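Side-chain contacts in adenylosuccinate lyase (Francisella tularensis subsp. tularensis SCHU S4, PDB 4EEI), which probably catalyses two fumarate-releasing steps of purine biosynthesis, one yielding AMP from adenylosuccinate and the other the aminoimidazole carboxamide ribotide on the route to IMP: residues 55-58 and 59-63; 127-130 and 131-134; 169-173 and 174-178; 185-189 and 190-194. All coordinates share one frame; numbering follows the deposited sequence.

How the contacts relate
Along the chain the contacts follow one another in series from contact 1 to contact 4. Contact 1 lies within the short helix 55-65. Contact 2 ends the long helix 94-131, contact 3 ends helix 151-173, and contact 4 opens helix 192-202. Helices 94-131 and 151-173 both belong to the central helical bundle of this lyase family. Contacts 1 and 2 lie on opposite sides of the chain's centre, their own centres about 57 Å apart. Contacts 3 and 4 bound the loop between helices 151-173 and 192-202, with nearest atoms about 7 Å apart. Contacts 1 and 4 also reach other subunits of the tetramer, while contacts 2 and 3 stay within the chain.

Contact 1: 55-58 and 59-63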
loop_
_atom_site.group_PDB
_atom_site.type_symbol
_atom_site.label_atom_id
_atom_site.label_comp_id
_atom_site.label_asym_id
_atom_site.label_seq_id
_atom_site.Cartn_x
_atom_site.Cartn_y
_atom_site.Cartn_z
ATOM N N PRO B 55 -9.745 24.204 25.584
ATOM C CA PRO B 55 -9.380 24.013 24.177
ATOM C C PRO B 55 -9.699 25.248 23.340
ATOM O O PRO B 55 -8.955 25.595 22.424
ATOM C CB PRO B 55 -10.239 22.819 23.753
ATOM C CG PRO B 55 -10.510 22.077 25.034
ATOM C CD PRO B 55 -10.663 23.159 26.070
ATOM N N GLU B 56 -10.803 25.892 23.694
ATOM C CA GLU B 56 -11.268 27.115 23.061
ATOM C C GLU B 56 -10.224 28.230 23.123
ATOM O O GLU B 56 -9.940 28.895 22.126
ATOM C CB GLU B 56 -12.572 27.569 23.741
ATOM C CG GLU B 56 -12.495 27.751 25.281
ATOM C CD GLU B 56 -12.732 26.465 26.067
ATOM O OE1 GLU B 56 -12.935 25.411 25.441
ATOM O OE2 GLU B 56 -12.734 26.514 27.314
ATOM N N ARG B 57 -9.657 28.420 24.309
ATOM C CA ARG B 57 -8.668 29.451 24.572
ATOM C C ARG B 57 -7.355 29.136 23.846
ATOM O O ARG B 57 -6.689 30.034 23.324
ATOM C CB ARG B 57 -8.445 29.571 26.081
ATOM C CG ARG B 57 -7.361 30.536 26.475
ATOM C CD ARG B 57 -7.675 31.938 26.009
ATOM N NE ARG B 57 -6.635 32.869 26.420
ATOM C CZ ARG B 57 -6.365 34.013 25.802
ATOM N NH1 ARG B 57 -7.064 34.375 24.736
ATOM N NH2 ARG B 57 -5.388 34.792 26.251
ATOM N N VAL B 58 -6.998 27.854 23.805
ATOM C CA VAL B 58 -5.811 27.414 23.084
ATOM C C VAL B 58 -5.926 27.803 21.610
ATOM O O VAL B 58 -4.965 28.299 21.009
ATOM C CB VAL B 58 -5.593 25.887 23.216
ATOM C CG1 VAL B 58 -4.400 25.438 22.374
ATOM C CG2 VAL B 58 -5.382 25.499 24.679
ATOM N N ASP B 59 -7.109 27.594 21.041
ATOM C CA ASP B 59 -7.364 27.940 19.647
ATOM C C ASP B 59 -7.173 29.424 19.337
ATOM O O ASP B 59 -6.517 29.769 18.353
ATOM C CB ASP B 59 -8.761 27.488 19.222
ATOM C CG ASP B 59 -8.878 25.982 19.144
ATOM O OD1 ASP B 59 -7.826 25.309 19.165
ATOM O OD2 ASP B 59 -10.017 25.474 19.058
ATOM N N GLU B 60 -7.731 30.304 20.165
ATOM C CA GLU B 60 -7.570 31.735 19.905
ATOM C C GLU B 60 -6.116 32.186 20.044
ATOM O O GLU B 60 -5.646 33.016 19.268
ATOM C CB GLU B 60 -8.522 32.602 20.743
ATOM C CG GLU B 60 -8.787 32.136 22.167
ATOM C CD GLU B 60 -9.814 33.018 22.887
ATOM O OE1 GLU B 60 -9.473 33.589 23.946
ATOM O OE2 GLU B 60 -10.961 33.136 22.397
ATOM N N ILE B 61 -5.405 31.621 21.016
ATOM C CA ILE B 61 -3.988 31.916 21.196
ATOM C C ILE B 61 -3.174 31.384 20.014
ATOM O O ILE B 61 -2.226 32.033 19.552
ATOM C CB ILE B 61 -3.452 31.331 22.528
ATOM C CG1 ILE B 61 -4.176 31.964 23.716
ATOM C CG2 ILE B 61 -1.961 31.572 22.660
ATOM C CD1 ILE B 61 -3.853 31.332 25.056
ATOM N N GLU B 62 -3.553 30.211 19.516
ATOM C CA GLU B 62 -2.834 29.596 18.403
ATOM C C GLU B 62 -2.945 30.422 17.117
ATOM O O GLU B 62 -2.051 30.384 16.267
ATOM C CB GLU B 62 -3.299 28.154 18.163
ATOM C CG GLU B 62 -2.472 27.426 17.108
ATOM C CD GLU B 62 -2.712 25.923 17.074
ATOM O OE1 GLU B 62 -3.433 25.403 17.955
ATOM O OE2 GLU B 62 -2.164 25.266 16.161
ATOM N N LYS B 63 -4.032 31.176 16.984
ATOM C CA LYS B 63 -4.177 32.094 15.856
ATOM C C LYS B 63 -3.035 33.104 15.773
ATOM O O LYS B 63 -2.640 33.513 14.680
ATOM C CB LYS B 63 -5.517 32.822 15.919
ATOM C CG LYS B 63 -6.657 32.030 15.315
ATOM C CD LYS B 63 -7.967 32.802 15.398
ATOM C CE LYS B 63 -9.082 32.072 14.656
ATOM N NZ LYS B 63 -10.365 32.848 14.630
#
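Arg57 and Glu60 meet one turn apart on helix 55-65, and their side chains cross at about a right angle. The guanidinium and carboxylate planes are turned 82° against each other. Arg57 NH1 donates to Glu60 OE1 at 2.7 Å, forming a salt bridge. OE1 is reached on its anti side, with NH1 21° out of the carboxylate plane. Glu60 lies at the edge of the guanidinium and is gripped there by one N-H. The bend at chi2 of Arg57 (61°) turns its chain along the helix toward Glu60 and Ile61.

Ile61 takes one face of the same guanidinium. Its CG1 lies 3.6 Å above the plane, over the centre, and its CD1 is 3.5 Å from Arg57 NE. The helix backbone keeps its regular bonds, including Ile61 N to Arg57 O at 3.1 Å and Glu62 N to Val58 O at 2.8 Å. Val58 and Ile61 pack on Ala71 of helix 68-77. The side chain of Glu62, whose nearest atom is about 4 Å from bound AMP, pairs with Arg4 of the second subunit.

Arg57 NE also has a salt bridge to Glu78. The guanidinium is thus held by carboxylates at two nitrogens and by an aliphatic chain on a face. This should limit its rotation and probably leaves its positive charge well balanced.

Contact 2: 127-130 and 131-134; sequences KAEE and TKEI. With EDO (1,2-ethanediol), chain X.
Thr131 reaches back to Lys127 with both its hydroxyl and its backbone amide. The hydroxyl bond is the shorter: OG1 donates to Lys127 O at 2.8 Å. It approaches that carbonyl from 31° out of its plane. A chi1 of 60° sets OG1 between the backbone N and the carbonyl carbon, within reach of the preceding turn. The amide bonds are weak, with Thr131 N 3.1 Å from Lys127 O and 3.4 Å from Ala128 O. Lys127 O thus receives two donors from one residue, a side-chain supplement to the fading backbone ladder.

This is the C-terminal end of helix 94-131. The chain leaves it through a type I beta turn from Thr131 to Ile134, closed by Ile134 N to Thr131 O at 3.1 Å, and then enters strand 135-140. Ala128 and Thr131 pack on Phe154 of helix 151-173.

Charged side chains come next. Glu129 and Lys132 lie side by side and point the same way, yet Glu129 OE1 and Lys132 NZ stay 5.9 Å apart. Each has its salt bridge to the C-terminal part of the chain, Glu129 to Arg433 and Lys132 to Asp423. Lys132 also makes a cation-pi contact with Phe426, and Glu133 pairs with Arg338.

One ethanediol, probably from the crystallisation liquor, rests beside the turn. Lys132 NZ donates to its O2 at 2.9 Å.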
loop_
_atom_site.group_PDB
_atom_site.type_symbol
_atom_site.label_atom_id
_atom_site.label_comp_id
_atom_site.label_asym_id
_atom_site.label_seq_id
_atom_site.Cartn_x
_atom_site.Cartn_y
_atom_site.Cartn_z
ATOM N N LYS B 127 -18.834 -19.829 19.888
ATOM C CA LYS B 127 -19.455 -20.324 18.665
ATOM C C LYS B 127 -18.846 -21.658 18.205
ATOM O O LYS B 127 -19.564 -22.554 17.770
ATOM C CB LYS B 127 -19.327 -19.283 17.561
ATOM C CG LYS B 127 -20.554 -19.195 16.671
ATOM C CD LYS B 127 -21.779 -18.650 17.423
ATOM C CE LYS B 127 -22.979 -18.549 16.488
ATOM N NZ LYS B 127 -24.075 -17.684 17.014
ATOM N N ALA B 128 -17.526 -21.784 18.310
ATOM C CA ALA B 128 -16.847 -23.037 17.975
ATOM C C ALA B 128 -17.292 -24.215 18.847
ATOM O O ALA B 128 -17.507 -25.319 18.337
ATOM C CB ALA B 128 -15.331 -22.863 18.035
ATOM N N GLU B 129 -17.428 -24.007 20.155
ATOM C CA GLU B 129 -17.856 -25.098 21.025
ATOM C C GLU B 129 -19.302 -25.485 20.726
ATOM O O GLU B 129 -19.669 -26.657 20.755
ATOM C CB GLU B 129 -17.712 -24.718 22.507
ATOM C CG GLU B 129 -16.267 -24.409 22.952
ATOM C CD GLU B 129 -15.426 -25.663 23.199
ATOM O OE1 GLU B 129 -15.936 -26.782 22.990
ATOM O OE2 GLU B 129 -14.251 -25.531 23.605
ATOM N N GLU B 130 -20.119 -24.485 20.422
ATOM C CA GLU B 130 -21.544 -24.692 20.181
ATOM C C GLU B 130 -21.774 -25.499 18.898
ATOM O O GLU B 130 -22.724 -26.271 18.803
ATOM C CB GLU B 130 -22.204 -23.310 20.103
ATOM C CG GLU B 130 -23.611 -23.229 19.577
ATOM C CD GLU B 130 -24.099 -21.779 19.542
ATOM O OE1 GLU B 130 -24.612 -21.345 18.488
ATOM O OE2 GLU B 130 -23.953 -21.077 20.566
ATOM N N THR B 131 -20.877 -25.335 17.928
ATOM C CA THR B 131 -21.023 -25.968 16.614
ATOM C C THR B 131 -19.979 -27.060 16.331
ATOM O O THR B 131 -19.900 -27.568 15.211
ATOM C CB THR B 131 -20.939 -24.921 15.488
ATOM O OG1 THR B 131 -19.663 -24.265 15.533
ATOM C CG2 THR B 131 -22.053 -23.889 15.636
ATOM N N LYS B 132 -19.196 -27.421 17.344
ATOM C CA LYS B 132 -18.125 -28.418 17.196
ATOM C C LYS B 132 -18.659 -29.761 16.666
ATOM O O LYS B 132 -17.978 -30.462 15.909
ATOM C CB LYS B 132 -17.427 -28.608 18.551
ATOM C CG LYS B 132 -16.421 -29.764 18.649
ATOM C CD LYS B 132 -15.647 -29.678 19.977
ATOM C CE LYS B 132 -14.653 -30.826 20.182
ATOM N NZ LYS B 132 -15.346 -32.089 20.546
ATOM N N GLU B 133 -19.888 -30.083 17.055
ATOM C CA GLU B 133 -20.551 -31.354 16.736
ATOM C C GLU B 133 -21.140 -31.432 15.330
ATOM O O GLU B 133 -21.491 -32.513 14.854
ATOM C CB GLU B 133 -21.705 -31.575 17.720
ATOM C CG GLU B 133 -22.758 -30.461 17.670
ATOM C CD GLU B 133 -24.000 -30.766 18.493
ATOM O OE1 GLU B 133 -24.881 -31.502 18.000
ATOM O OE2 GLU B 133 -24.099 -30.258 19.628
ATOM N N ILE B 134 -21.280 -30.285 14.678
ATOM C CA ILE B 134 -21.973 -30.226 13.398
ATOM C C ILE B 134 -21.024 -30.617 12.277
ATOM O O ILE B 134 -19.894 -30.133 12.222
ATOM C CB ILE B 134 -22.526 -28.814 13.151
ATOM C CG1 ILE B 134 -23.498 -28.432 14.273
ATOM C CG2 ILE B 134 -23.193 -28.721 11.792
ATOM C CD1 ILE B 134 -24.053 -27.020 14.157
HETATM C C1 EDO X . -18.442 -33.178 19.914
HETATM O O1 EDO X . -19.532 -32.282 19.691
HETATM C C2 EDO X . -17.842 -33.577 18.573
HETATM O O2 EDO X . -16.540 -34.100 18.826
#

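Contact 3: 169-173 and 174-178. With EDO (1,2-ethanediol), chain C.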
loop_
_atom_site.group_PDB
_atom_site.type_symbol
_atom_site.label_atom_id
_atom_site.label_comp_id
_atom_site.label_asym_id
_atom_site.label_seq_id
_atom_site.Cartn_x
_atom_site.Cartn_y
_atom_site.Cartn_z
ATOM N N LYS B 169 -0.719 -7.783 23.562
ATOM C CA LYS B 169 -0.360 -7.827 24.972
ATOM C C LYS B 169 1.165 -7.724 25.130
ATOM O O LYS B 169 1.658 -7.133 26.096
ATOM C CB LYS B 169 -0.920 -9.087 25.638
ATOM C CG LYS B 169 -2.443 -9.035 25.863
ATOM C CD LYS B 169 -2.938 -10.268 26.614
ATOM C CE LYS B 169 -4.371 -10.079 27.100
ATOM N NZ LYS B 169 -4.950 -11.299 27.731
ATOM N N ASP B 170 1.909 -8.289 24.183
ATOM C CA ASP B 170 3.364 -8.136 24.183
ATOM C C ASP B 170 3.745 -6.672 24.005
ATOM O O ASP B 170 4.641 -6.163 24.678
ATOM C CB ASP B 170 4.017 -8.965 23.072
ATOM C CG ASP B 170 4.076 -10.450 23.399
ATOM O OD1 ASP B 170 3.926 -10.808 24.587
ATOM O OD2 ASP B 170 4.283 -11.257 22.460
ATOM N N PHE B 171 3.074 -5.996 23.086
ATOM C CA PHE B 171 3.377 -4.588 22.830
ATOM C C PHE B 171 2.975 -3.769 24.040
ATOM O O PHE B 171 3.649 -2.812 24.404
ATOM C CB PHE B 171 2.623 -4.084 21.612
ATOM C CG PHE B 171 3.058 -2.718 21.158
ATOM C CD1 PHE B 171 2.424 -1.575 21.627
ATOM C CD2 PHE B 171 4.100 -2.579 20.263
ATOM C CE1 PHE B 171 2.837 -0.302 21.196
ATOM C CE2 PHE B 171 4.522 -1.316 19.831
ATOM C CZ PHE B 171 3.893 -0.178 20.300
ATOM N N GLN B 172 1.872 -4.154 24.673
ATOM C CA GLN B 172 1.421 -3.467 25.875
ATOM C C GLN B 172 2.472 -3.537 26.984
ATOM O O GLN B 172 2.655 -2.572 27.734
ATOM C CB GLN B 172 0.090 -4.056 26.351
ATOM C CG GLN B 172 -0.584 -3.270 27.463
ATOM C CD GLN B 172 -1.867 -3.926 27.915
ATOM O OE1 GLN B 172 -2.905 -3.265 28.069
ATOM N NE2 GLN B 172 -1.810 -5.238 28.132
ATOM N N LYS B 173 3.162 -4.671 27.094
ATOM C CA LYS B 173 4.204 -4.820 28.110
ATOM C C LYS B 173 5.443 -4.027 27.751
ATOM O O LYS B 173 6.122 -3.499 28.633
ATOM C CB LYS B 173 4.628 -6.276 28.259
ATOM C CG LYS B 173 3.607 -7.185 28.892
ATOM C CD LYS B 173 4.167 -8.597 28.966
ATOM C CE LYS B 173 3.065 -9.637 28.888
ATOM N NZ LYS B 173 3.620 -11.018 28.839
ATOM N N ASP B 174 5.698 -3.913 26.447
ATOM C CA ASP B 174 6.939 -3.341 25.918
ATOM C C ASP B 174 6.730 -2.792 24.499
ATOM O O ASP B 174 6.905 -3.520 23.511
ATOM C CB ASP B 174 8.024 -4.423 25.915
ATOM C CG ASP B 174 9.338 -3.958 25.295
ATOM O OD1 ASP B 174 9.552 -2.736 25.136
ATOM O OD2 ASP B 174 10.173 -4.835 24.978
ATOM N N GLY B 175 6.357 -1.516 24.393
ATOM C CA GLY B 175 6.134 -0.922 23.093
ATOM C C GLY B 175 6.151 0.583 23.200
ATOM O O GLY B 175 6.766 1.254 22.379
ATOM N N LEU B 176 5.480 1.111 24.222
ATOM C CA LEU B 176 5.327 2.556 24.374
ATOM C C LEU B 176 6.381 3.117 25.317
ATOM O O LEU B 176 6.763 2.465 26.281
ATOM C CB LEU B 176 3.940 2.886 24.925
ATOM C CG LEU B 176 2.764 2.551 24.012
ATOM C CD1 LEU B 176 1.464 2.990 24.654
ATOM C CD2 LEU B 176 2.957 3.220 22.668
ATOM N N THR B 177 6.833 4.336 25.040
ATOM C CA THR B 177 7.862 4.979 25.844
ATOM C C THR B 177 7.521 6.452 26.024
ATOM O O THR B 177 6.593 6.963 25.394
ATOM C CB THR B 177 9.229 4.940 25.121
ATOM O OG1 THR B 177 9.082 5.514 23.812
ATOM C CG2 THR B 177 9.771 3.503 25.001
ATOM N N VAL B 178 8.299 7.134 26.859
ATOM C CA VAL B 178 8.233 8.586 26.936
ATOM C C VAL B 178 9.641 9.158 26.785
ATOM O O VAL B 178 10.632 8.415 26.834
ATOM C CB VAL B 178 7.594 9.051 28.255
ATOM C CG1 VAL B 178 6.140 8.578 28.336
ATOM C CG2 VAL B 178 8.397 8.519 29.430
HETATM C C1 EDO C . 5.584 -0.017 28.201
HETATM O O1 EDO C . 6.665 -0.284 27.298
HETATM C C2 EDO C . 5.870 -0.595 29.586
HETATM O O2 EDO C . 4.959 -0.052 30.553
HETATM O O HOH W 1 3.634 -0.430 25.926
#
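The Phe171 ring carries Gly175 on one face and Leu176 at its edge. Gly175 CA stands 3.6 Å from the ring centroid, only 10° off the normal, which makes a centred CH-pi contact. Leu176 CD2 comes near the ring plane, 3.8 Å from Phe171 CE1, and the two side chains cross at about a right angle. This is the C-terminal end of helix 151-173, where the outgoing chain passes over an aromatic ring of the last turn and runs on as a loop. With CG anti to the backbone N (chi1 -170°), the ring projects toward the outgoing chain. The approach can be this close because glycine has no side chain to stand between its CA and the ring. Phe171 also packs on Met110 of helix 94-131 and Leu222 of helix 217-244, which places the ring among the helices of the bundle.

Asp174 is the first residue to leave the helical conformation. Its amide makes weak bonds to Asp170 O and Phe171 O, both at 3.1 Å, so the helical pattern frays here. A water takes over the next link. It donates to Phe171 O at 2.8 Å and accepts from Leu176 N at 2.9 Å, joining the last turn to the loop.

The loop backbone also holds an ethanediol, probably from the crystallisation liquor. Gly175 N donates to its O1 at 3.2 Å, and the same O1 donates to Leu176 O at 2.9 Å.

Contact 4: 185-189 and 190-194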
loop_
_atom_site.group_PDB
_atom_site.type_symbol
_atom_site.label_atom_id
_atom_site.label_comp_id
_atom_site.label_asym_id
_atom_site.label_seq_id
_atom_site.Cartn_x
_atom_site.Cartn_y
_atom_site.Cartn_z
ATOM N N GLY B 185 17.526 15.449 21.820
ATOM C CA GLY B 185 17.865 14.250 22.566
ATOM C C GLY B 185 19.189 14.385 23.276
ATOM O O GLY B 185 19.830 13.390 23.617
ATOM N N ASN B 186 19.595 15.629 23.507
ATOM C CA ASN B 186 20.956 15.926 23.918
ATOM C C ASN B 186 21.091 16.371 25.372
ATOM O O ASN B 186 22.202 16.574 25.843
ATOM C CB ASN B 186 21.544 17.001 23.006
ATOM C CG ASN B 186 20.668 18.239 22.934
ATOM O OD1 ASN B 186 19.443 18.168 23.136
ATOM N ND2 ASN B 186 21.284 19.380 22.634
ATOM N N TYR B 187 19.972 16.537 26.070
ATOM C CA TYR B 187 20.012 16.875 27.495
ATOM C C TYR B 187 20.845 18.115 27.794
ATOM O O TYR B 187 21.776 18.057 28.586
ATOM C CB TYR B 187 20.543 15.685 28.305
ATOM C CG TYR B 187 19.726 14.424 28.094
ATOM C CD1 TYR B 187 18.650 14.125 28.920
ATOM C CD2 TYR B 187 20.022 13.551 27.056
ATOM C CE1 TYR B 187 17.900 12.981 28.731
ATOM C CE2 TYR B 187 19.275 12.404 26.849
ATOM C CZ TYR B 187 18.214 12.126 27.690
ATOM O OH TYR B 187 17.467 10.989 27.499
ATOM N N CYS B 188 20.516 19.241 27.168
ATOM C CA CYS B 188 21.232 20.482 27.472
ATOM C C CYS B 188 20.906 20.950 28.888
ATOM O O CYS B 188 21.788 21.304 29.668
ATOM C CB CYS B 188 20.837 21.593 26.500
ATOM S SG CYS B 188 21.612 23.185 26.955
ATOM N N ILE B 189 19.617 20.963 29.201
ATOM C CA ILE B 189 19.146 21.467 30.483
ATOM C C ILE B 189 18.753 20.318 31.418
ATOM O O ILE B 189 19.114 20.298 32.597
ATOM C CB ILE B 189 17.933 22.390 30.285
ATOM C CG1 ILE B 189 18.258 23.499 29.284
ATOM C CG2 ILE B 189 17.487 22.973 31.614
ATOM C CD1 ILE B 189 19.455 24.332 29.675
ATOM N N LEU B 190 18.006 19.366 30.880
ATOM C CA LEU B 190 17.533 18.229 31.656
ATOM C C LEU B 190 18.644 17.201 31.841
ATOM O O LEU B 190 19.666 17.262 31.162
ATOM C CB LEU B 190 16.343 17.584 30.949
ATOM C CG LEU B 190 15.216 18.551 30.592
ATOM C CD1 LEU B 190 14.113 17.842 29.791
ATOM C CD2 LEU B 190 14.654 19.178 31.849
ATOM N N THR B 191 18.446 16.267 32.770
ATOM C CA THR B 191 19.402 15.186 33.001
ATOM C C THR B 191 18.661 13.878 32.799
ATOM O O THR B 191 17.430 13.858 32.846
ATOM C CB THR B 191 19.951 15.195 34.438
ATOM O OG1 THR B 191 18.886 14.929 35.358
ATOM C CG2 THR B 191 20.623 16.536 34.781
ATOM N N THR B 192 19.389 12.781 32.595
ATOM C CA THR B 192 18.714 11.483 32.462
ATOM C C THR B 192 18.010 11.085 33.763
ATOM O O THR B 192 17.030 10.343 33.748
ATOM C CB THR B 192 19.659 10.364 32.002
ATOM O OG1 THR B 192 20.828 10.355 32.830
ATOM C CG2 THR B 192 20.055 10.568 30.536
ATOM N N GLU B 193 18.512 11.584 34.886
ATOM C CA GLU B 193 17.870 11.356 36.173
ATOM C C GLU B 193 16.498 12.042 36.236
ATOM O O GLU B 193 15.520 11.451 36.723
ATOM C CB GLU B 193 18.768 11.864 37.302
ATOM C CG GLU B 193 18.185 11.677 38.696
ATOM C CD GLU B 193 19.075 12.268 39.792
ATOM O OE1 GLU B 193 19.305 13.499 39.784
ATOM O OE2 GLU B 193 19.544 11.497 40.659
ATOM N N ASP B 194 16.418 13.284 35.753
ATOM C CA ASP B 194 15.131 13.980 35.702
ATOM C C ASP B 194 14.162 13.209 34.831
ATOM O O ASP B 194 13.022 12.951 35.215
ATOM C CB ASP B 194 15.280 15.377 35.106
ATOM C CG ASP B 194 16.211 16.259 35.895
ATOM O OD1 ASP B 194 16.279 16.107 37.131
ATOM O OD2 ASP B 194 16.871 17.117 35.262
#
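Tyr187 and Leu190 meet through the backbone of the latter. Leu190 O lies in the plane of the Tyr187 ring, at its edge, and is 3.4 Å from Tyr187 CB.

Tyr187 also offers a ring face to Thr192. The methyl CG2 of Thr192 is 3.9 Å from the ring centroid and 22° off the normal, a CH-pi contact. The methyl sits 3.6 Å above the plane and is offset toward the rim, nearest CE1 and CZ. With CG of Tyr187 beside the backbone N (chi1 -57°), the ring extends along the start of the next helix. There its hydroxyl is hydrogen-bonded to Glu195 and to Arg428 of the third subunit, while Glu421 and Lys420 of that subunit bond to Thr192 OG1 and Leu190 O, so the contact forms part of a subunit interface.

Ile189 and Leu190 contribute mainly as chain neighbours, and their side chains pack on other parts of the fold. Ile189 rests on Phe90 and Leu190 on Val92, and Arg37 both donates to Ile189 O and pairs with Asp194. The side chain of Leu190 is about 8 Å from that of Thr93, which is seen to bind fumarate, though not one bound to this chain.

The helix then begins at Thr192. Asp194 N donates to Thr191 OG1 at 3.0 Å, and Thr191 N donates to Asp194 OD2 at 3.1 Å, from above the carboxylate plane. These reciprocal bonds are a capping box, with Thr191 as the N-cap of helix 192-202.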